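Local structure of uncharacterized protein (1ZBP) at residues A88-V93 against Y165-I170; E157-A162 against H205-Y210. The protein is of unknown function but belongs to the ImpE family, probably associated with bacterial type VI secretion. One frame throughout, in Å; residues are numbered along the deposited sequence.

Interaction 1. Residues A88-V93 against Y165-I170; sequences AATAKV and YFLVPI
T90 and A91 both donate to the carbonyl oxygen of Y165, and these are the two firm hydrogen bonds of the contact. A91 N lies 3.0 Å from Y165 O, nearly in line with the carbonyl and with an almost straight N-H (173°). T90 OG1, at 3.0 Å from the same Y165 O, comes from above the carbonyl plane, so one acceptor is gripped by two donors from consecutive residues. The threonine hydroxyl reaches it because OG1 stands anti to the backbone N (chi1 -168°), which also sets it obliquely against the Y165 ring, 3.0 Å from CD2. Further along, V93 N to L167 O is a weak, bent bond of 3.1 Å, and K92 CA lends L167 O a CA-H...O contact. At the far end P169 CD comes within van der Waals range of the carbonyl oxygen V93 O.

Apolar packing falls on two sides of the paired backbones. Beside F166, the methyl of A91 sits over the ring in a CH-pi contact, CB 4.2 Å from the centroid, while V93 CG2 meets the edge of the same ring in its plane, 3.6 Å from CD2. On the side of L167, K92 CB packs on L167 CB at 3.6 Å before the lysine chain turns off toward helix 98-113.

F84 of helix 65-84 touches both T90 and L167. The arrangement is that of a short, loosely bonded parallel edge strand, 91-92, laid beside strand 165-169 in a small mixed three-stranded sheet; it ties the connection between helices 65-84 and 98-113 to that sheet.

Interaction 2. Residues E157-A162 against H205-Y210; sequences ELFSTA and HMPMTY
F159 presents one ring face to P207 where strands 155-159 and 202-207 meet in a single antiparallel bridge, a hydrogen-bonded pair of F159 with H205 that joins the small mixed sheet to the edge of the large antiparallel one. P207 CD stands over the ring centre, 4.1 Å from the centroid and 10° off its normal, a CH-pi contact; CB and CG reach toward CZ at the ring tip. The phenyl group is placed there by CG anti to its own carbonyl carbon (chi1 -70°). W189 meets the F159 ring edge-to-face, and A77 and R81 of helix 65-84 also touch the phenylalanine.

E157 runs across the proline at about a right angle. Its CB lies 3.7 Å from P207 CG, and its extended chain carries OE2 to 3.5 Å from that same P207 CG. The carboxylate is buried but well provided with partners: OE1 is hydrogen-bonded to Y165 OH and forms a salt bridge with R81 NE, and OE2 pairs with K241 NZ, charges that would be expected to favour its ionised form.

The selenomethionine M206 packs against the backbone of E157, its CG 3.3 Å from E157 O, and bends at its last torsion, bringing CE 3.7 Å from E157 O and only loosely near L158 CD2. Segments 157-159 and 205-207 run at 130° between their N-to-C directions, and no second bridge forms between them. H205 N donates to F159 O at 3.1 Å; in return F159 N donates to H205 O, modelled at 2.6 Å, close to the line of that carbonyl.

In the fold
Interactions 1 and 2 abut, their centres about 10 Å apart, through neighbouring strands 155-159 and 165-169 of the mixed sheet. F166 N, from interaction 1, lies 2.8 Å from L158 O of interaction 2, a backbone hydrogen bond. The side chains also meet: the hydrogen bond between Y165 OH and E157 OE1 measures 2.7 Å, and Y165 CD1 packs 3.7 Å from F159 CE1. A further link is F166 CE1, 3.7 Å from S160 OG. Together the two contacts connect strand 91-92, through 165-169 and 155-159, to strand 202-207 of the eight-stranded sheet, with helix 65-84 packing on both.

Interaction 1. Residues A88-V93 against Y165-I170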
loop_
_atom_site.group_PDB
_atom_site.type_symbol
_atom_site.label_atom_id
_atom_site.label_comp_id
_atom_site.label_asym_id
_atom_site.label_seq_id
_atom_site.Cartn_x
_atom_site.Cartn_y
_atom_site.Cartn_z
ATOM N N ALA A 88 -5.533 -14.481 7.487
ATOM C CA ALA A 88 -5.880 -14.489 6.064
ATOM C C ALA A 88 -7.061 -13.575 5.752
ATOM O O ALA A 88 -8.161 -13.777 6.264
ATOM C CB ALA A 88 -6.192 -15.914 5.602
ATOM N N ALA A 89 -6.826 -12.581 4.899
ATOM C CA ALA A 89 -7.854 -11.622 4.506
ATOM C C ALA A 89 -7.456 -10.953 3.195
ATOM O O ALA A 89 -7.882 -9.838 2.904
ATOM C CB ALA A 89 -8.018 -10.567 5.594
ATOM N N THR A 90 -6.648 -11.648 2.403
ATOM C CA THR A 90 -6.168 -11.116 1.136
ATOM C C THR A 90 -6.419 -12.057 -0.047
ATOM O O THR A 90 -6.425 -13.281 0.101
ATOM C CB THR A 90 -4.657 -10.838 1.228
ATOM O OG1 THR A 90 -4.235 -10.064 0.101
ATOM C CG2 THR A 90 -3.884 -12.143 1.226
ATOM N N ALA A 91 -6.613 -11.479 -1.224
ATOM C CA ALA A 91 -6.839 -12.266 -2.427
ATOM C C ALA A 91 -5.601 -12.155 -3.306
ATOM O O ALA A 91 -5.524 -11.290 -4.177
ATOM C CB ALA A 91 -8.061 -11.745 -3.176
ATOM N N LYS A 92 -4.625 -13.023 -3.078
ATOM C CA LYS A 92 -3.415 -12.980 -3.877
ATOM C C LYS A 92 -3.465 -13.820 -5.140
ATOM O O LYS A 92 -3.717 -15.022 -5.098
ATOM C CB LYS A 92 -2.219 -13.399 -3.042
ATOM C CG LYS A 92 -2.435 -14.662 -2.282
ATOM C CD LYS A 92 -1.220 -14.932 -1.463
ATOM C CE LYS A 92 -0.008 -15.104 -2.361
ATOM N NZ LYS A 92 1.219 -15.387 -1.557
ATOM N N VAL A 93 -3.199 -13.157 -6.261
ATOM C CA VAL A 93 -3.203 -13.767 -7.581
ATOM C C VAL A 93 -1.806 -14.266 -7.888
ATOM O O VAL A 93 -1.289 -14.044 -8.986
ATOM C CB VAL A 93 -3.589 -12.735 -8.665
ATOM C CG1 VAL A 93 -3.900 -13.441 -9.977
ATOM C CG2 VAL A 93 -4.774 -11.917 -8.193
ATOM N N TYR A 165 -8.258 -6.343 -0.970
ATOM C CA TYR A 165 -6.804 -6.198 -0.868
ATOM C C TYR A 165 -6.142 -7.309 -1.686
ATOM O O TYR A 165 -6.341 -8.501 -1.412
ATOM C CB TYR A 165 -6.392 -6.303 0.604
ATOM C CG TYR A 165 -4.911 -6.504 0.861
ATOM C CD1 TYR A 165 -3.951 -5.660 0.286
ATOM C CD2 TYR A 165 -4.464 -7.532 1.700
ATOM C CE1 TYR A 165 -2.577 -5.837 0.545
ATOM C CE2 TYR A 165 -3.105 -7.718 1.956
ATOM C CZ TYR A 165 -2.169 -6.872 1.378
ATOM O OH TYR A 165 -0.829 -7.076 1.625
ATOM N N PHE A 166 -5.369 -6.920 -2.697
ATOM C CA PHE A 166 -4.678 -7.880 -3.566
ATOM C C PHE A 166 -3.153 -7.883 -3.417
ATOM O O PHE A 166 -2.534 -6.840 -3.229
ATOM C CB PHE A 166 -4.995 -7.605 -5.043
ATOM C CG PHE A 166 -6.313 -8.157 -5.508
ATOM C CD1 PHE A 166 -7.518 -7.562 -5.122
ATOM C CD2 PHE A 166 -6.349 -9.258 -6.373
ATOM C CE1 PHE A 166 -8.745 -8.055 -5.599
ATOM C CE2 PHE A 166 -7.558 -9.760 -6.857
ATOM C CZ PHE A 166 -8.771 -9.156 -6.471
ATOM N N LEU A 167 -2.571 -9.075 -3.510
ATOM C CA LEU A 167 -1.132 -9.283 -3.458
ATOM C C LEU A 167 -0.818 -9.904 -4.806
ATOM O O LEU A 167 -1.199 -11.048 -5.086
ATOM C CB LEU A 167 -0.747 -10.232 -2.327
ATOM C CG LEU A 167 -0.357 -9.523 -1.023
ATOM C CD1 LEU A 167 -0.147 -10.552 0.084
ATOM C CD2 LEU A 167 0.917 -8.707 -1.240
ATOM N N VAL A 168 -0.134 -9.138 -5.648
ATOM C CA VAL A 168 0.160 -9.584 -6.991
ATOM C C VAL A 168 1.647 -9.665 -7.278
ATOM O O VAL A 168 2.392 -8.699 -7.084
ATOM C CB VAL A 168 -0.513 -8.647 -8.011
ATOM C CG1 VAL A 168 -0.140 -9.041 -9.415
ATOM C CG2 VAL A 168 -2.029 -8.701 -7.812
ATOM N N PRO A 169 2.101 -10.842 -7.725
ATOM C CA PRO A 169 3.500 -11.115 -8.061
ATOM C C PRO A 169 3.988 -10.088 -9.071
ATOM O O PRO A 169 3.334 -9.868 -10.079
ATOM C CB PRO A 169 3.445 -12.519 -8.670
ATOM C CG PRO A 169 2.339 -13.152 -7.919
ATOM C CD PRO A 169 1.284 -12.056 -7.890
ATOM N N ILE A 170 5.116 -9.444 -8.783
ATOM C CA ILE A 170 5.672 -8.459 -9.696
ATOM C C ILE A 170 5.863 -9.152 -11.052
ATOM O O ILE A 170 5.654 -8.547 -12.103
ATOM C CB ILE A 170 7.015 -7.906 -9.165
ATOM C CG1 ILE A 170 6.757 -7.120 -7.882
ATOM C CG2 ILE A 170 7.680 -7.023 -10.218
ATOM C CD1 ILE A 170 8.029 -6.631 -7.200
#

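Interaction 2. Residues E157-A162 against H205-Y210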
loop_
_atom_site.group_PDB
_atom_site.type_symbol
_atom_site.label_atom_id
_atom_site.label_comp_id
_atom_site.label_asym_id
_atom_site.label_seq_id
_atom_site.Cartn_x
_atom_site.Cartn_y
_atom_site.Cartn_z
ATOM N N GLU A 157 1.179 -4.465 -3.923
ATOM C CA GLU A 157 -0.118 -4.456 -3.253
ATOM C C GLU A 157 -1.118 -3.589 -4.030
ATOM O O GLU A 157 -0.760 -2.581 -4.647
ATOM C CB GLU A 157 0.036 -3.910 -1.835
ATOM C CG GLU A 157 1.105 -4.613 -0.987
ATOM C CD GLU A 157 1.114 -4.128 0.468
ATOM O OE1 GLU A 157 0.588 -4.826 1.355
ATOM O OE2 GLU A 157 1.659 -3.044 0.744
ATOM N N LEU A 158 -2.379 -3.987 -4.017
ATOM C CA LEU A 158 -3.394 -3.228 -4.721
ATOM C C LEU A 158 -4.654 -3.238 -3.910
ATOM O O LEU A 158 -4.950 -4.211 -3.237
ATOM C CB LEU A 158 -3.677 -3.840 -6.101
ATOM C CG LEU A 158 -2.575 -3.790 -7.173
ATOM C CD1 LEU A 158 -2.908 -4.750 -8.310
ATOM C CD2 LEU A 158 -2.429 -2.359 -7.699
ATOM N N PHE A 159 -5.379 -2.131 -3.956
ATOM C CA PHE A 159 -6.663 -2.025 -3.284
ATOM C C PHE A 159 -7.634 -1.927 -4.465
ATOM O O PHE A 159 -7.639 -0.933 -5.173
ATOM C CB PHE A 159 -6.733 -0.757 -2.427
ATOM C CG PHE A 159 -5.845 -0.788 -1.212
ATOM C CD1 PHE A 159 -5.358 -1.994 -0.711
ATOM C CD2 PHE A 159 -5.544 0.379 -0.536
ATOM C CE1 PHE A 159 -4.587 -2.036 0.442
ATOM C CE2 PHE A 159 -4.771 0.349 0.623
ATOM C CZ PHE A 159 -4.290 -0.869 1.116
ATOM N N SER A 160 -8.432 -2.963 -4.695
ATOM C CA SER A 160 -9.375 -2.960 -5.808
ATOM C C SER A 160 -10.581 -2.075 -5.526
ATOM O O SER A 160 -10.876 -1.748 -4.369
ATOM C CB SER A 160 -9.863 -4.373 -6.096
ATOM O OG SER A 160 -10.625 -4.865 -5.024
ATOM N N THR A 161 -11.276 -1.696 -6.592
ATOM C CA THR A 161 -12.461 -0.851 -6.492
ATOM C C THR A 161 -13.504 -1.477 -5.571
ATOM O O THR A 161 -14.065 -0.802 -4.718
ATOM C CB THR A 161 -13.097 -0.613 -7.886
ATOM O OG1 THR A 161 -12.150 0.032 -8.755
ATOM C CG2 THR A 161 -14.331 0.270 -7.761
ATOM N N ALA A 162 -13.762 -2.766 -5.738
ATOM C CA ALA A 162 -14.742 -3.428 -4.890
ATOM C C ALA A 162 -14.364 -3.332 -3.415
ATOM O O ALA A 162 -15.209 -3.492 -2.540
ATOM C CB ALA A 162 -14.902 -4.894 -5.295
ATOM N N HIS A 205 -5.757 1.159 -6.500
ATOM C CA HIS A 205 -4.864 1.995 -5.712
ATOM C C HIS A 205 -3.805 1.107 -5.080
ATOM O O HIS A 205 -4.080 -0.037 -4.697
ATOM C CB HIS A 205 -5.639 2.729 -4.613
ATOM C CG HIS A 205 -6.578 3.764 -5.141
ATOM N ND1 HIS A 205 -6.383 5.113 -4.942
ATOM C CD2 HIS A 205 -7.697 3.653 -5.898
ATOM C CE1 HIS A 205 -7.341 5.789 -5.556
ATOM N NE2 HIS A 205 -8.151 4.926 -6.144
HETATM N N MSE A 206 -2.597 1.650 -4.984
HETATM C CA MSE A 206 -1.461 0.958 -4.400
HETATM C C MSE A 206 -1.005 1.696 -3.147
HETATM O O MSE A 206 -0.713 2.896 -3.199
HETATM C CB MSE A 206 -0.301 0.927 -5.396
HETATM C CG MSE A 206 0.955 0.269 -4.850
HETATM SE SE MSE A 206 2.404 0.071 -6.108
HETATM C CE MSE A 206 1.848 -1.555 -7.009
ATOM N N PRO A 207 -0.968 1.007 -1.997
ATOM C CA PRO A 207 -0.511 1.742 -0.820
ATOM C C PRO A 207 0.965 2.079 -1.085
ATOM O O PRO A 207 1.763 1.205 -1.405
ATOM C CB PRO A 207 -0.737 0.742 0.327
ATOM C CG PRO A 207 -0.620 -0.585 -0.331
ATOM C CD PRO A 207 -1.363 -0.365 -1.647
HETATM N N MSE A 208 1.298 3.360 -0.979
HETATM C CA MSE A 208 2.638 3.879 -1.236
HETATM C C MSE A 208 3.585 3.759 -0.035
HETATM O O MSE A 208 4.770 4.052 -0.151
HETATM C CB MSE A 208 2.511 5.353 -1.657
HETATM C CG MSE A 208 3.189 5.736 -2.961
HETATM SE SE MSE A 208 2.810 4.583 -4.483
HETATM C CE MSE A 208 4.164 5.333 -5.676
ATOM N N THR A 209 3.066 3.314 1.106
ATOM C CA THR A 209 3.867 3.183 2.326
ATOM C C THR A 209 3.769 1.766 2.899
ATOM O O THR A 209 2.810 1.062 2.632
ATOM C CB THR A 209 3.375 4.185 3.395
ATOM O OG1 THR A 209 4.338 4.269 4.452
ATOM C CG2 THR A 209 2.053 3.735 3.971
ATOM N N TYR A 210 4.759 1.339 3.677
ATOM C CA TYR A 210 4.708 0.003 4.261
ATOM C C TYR A 210 3.622 -0.124 5.316
ATOM O O TYR A 210 3.231 0.858 5.921
ATOM C CB TYR A 210 6.066 -0.378 4.854
ATOM C CG TYR A 210 7.097 -0.621 3.791
ATOM C CD1 TYR A 210 6.923 -1.642 2.845
ATOM C CD2 TYR A 210 8.204 0.204 3.671
ATOM C CE1 TYR A 210 7.825 -1.822 1.810
ATOM C CE2 TYR A 210 9.103 0.029 2.642
ATOM C CZ TYR A 210 8.911 -0.980 1.720
ATOM O OH TYR A 210 9.830 -1.144 0.717
#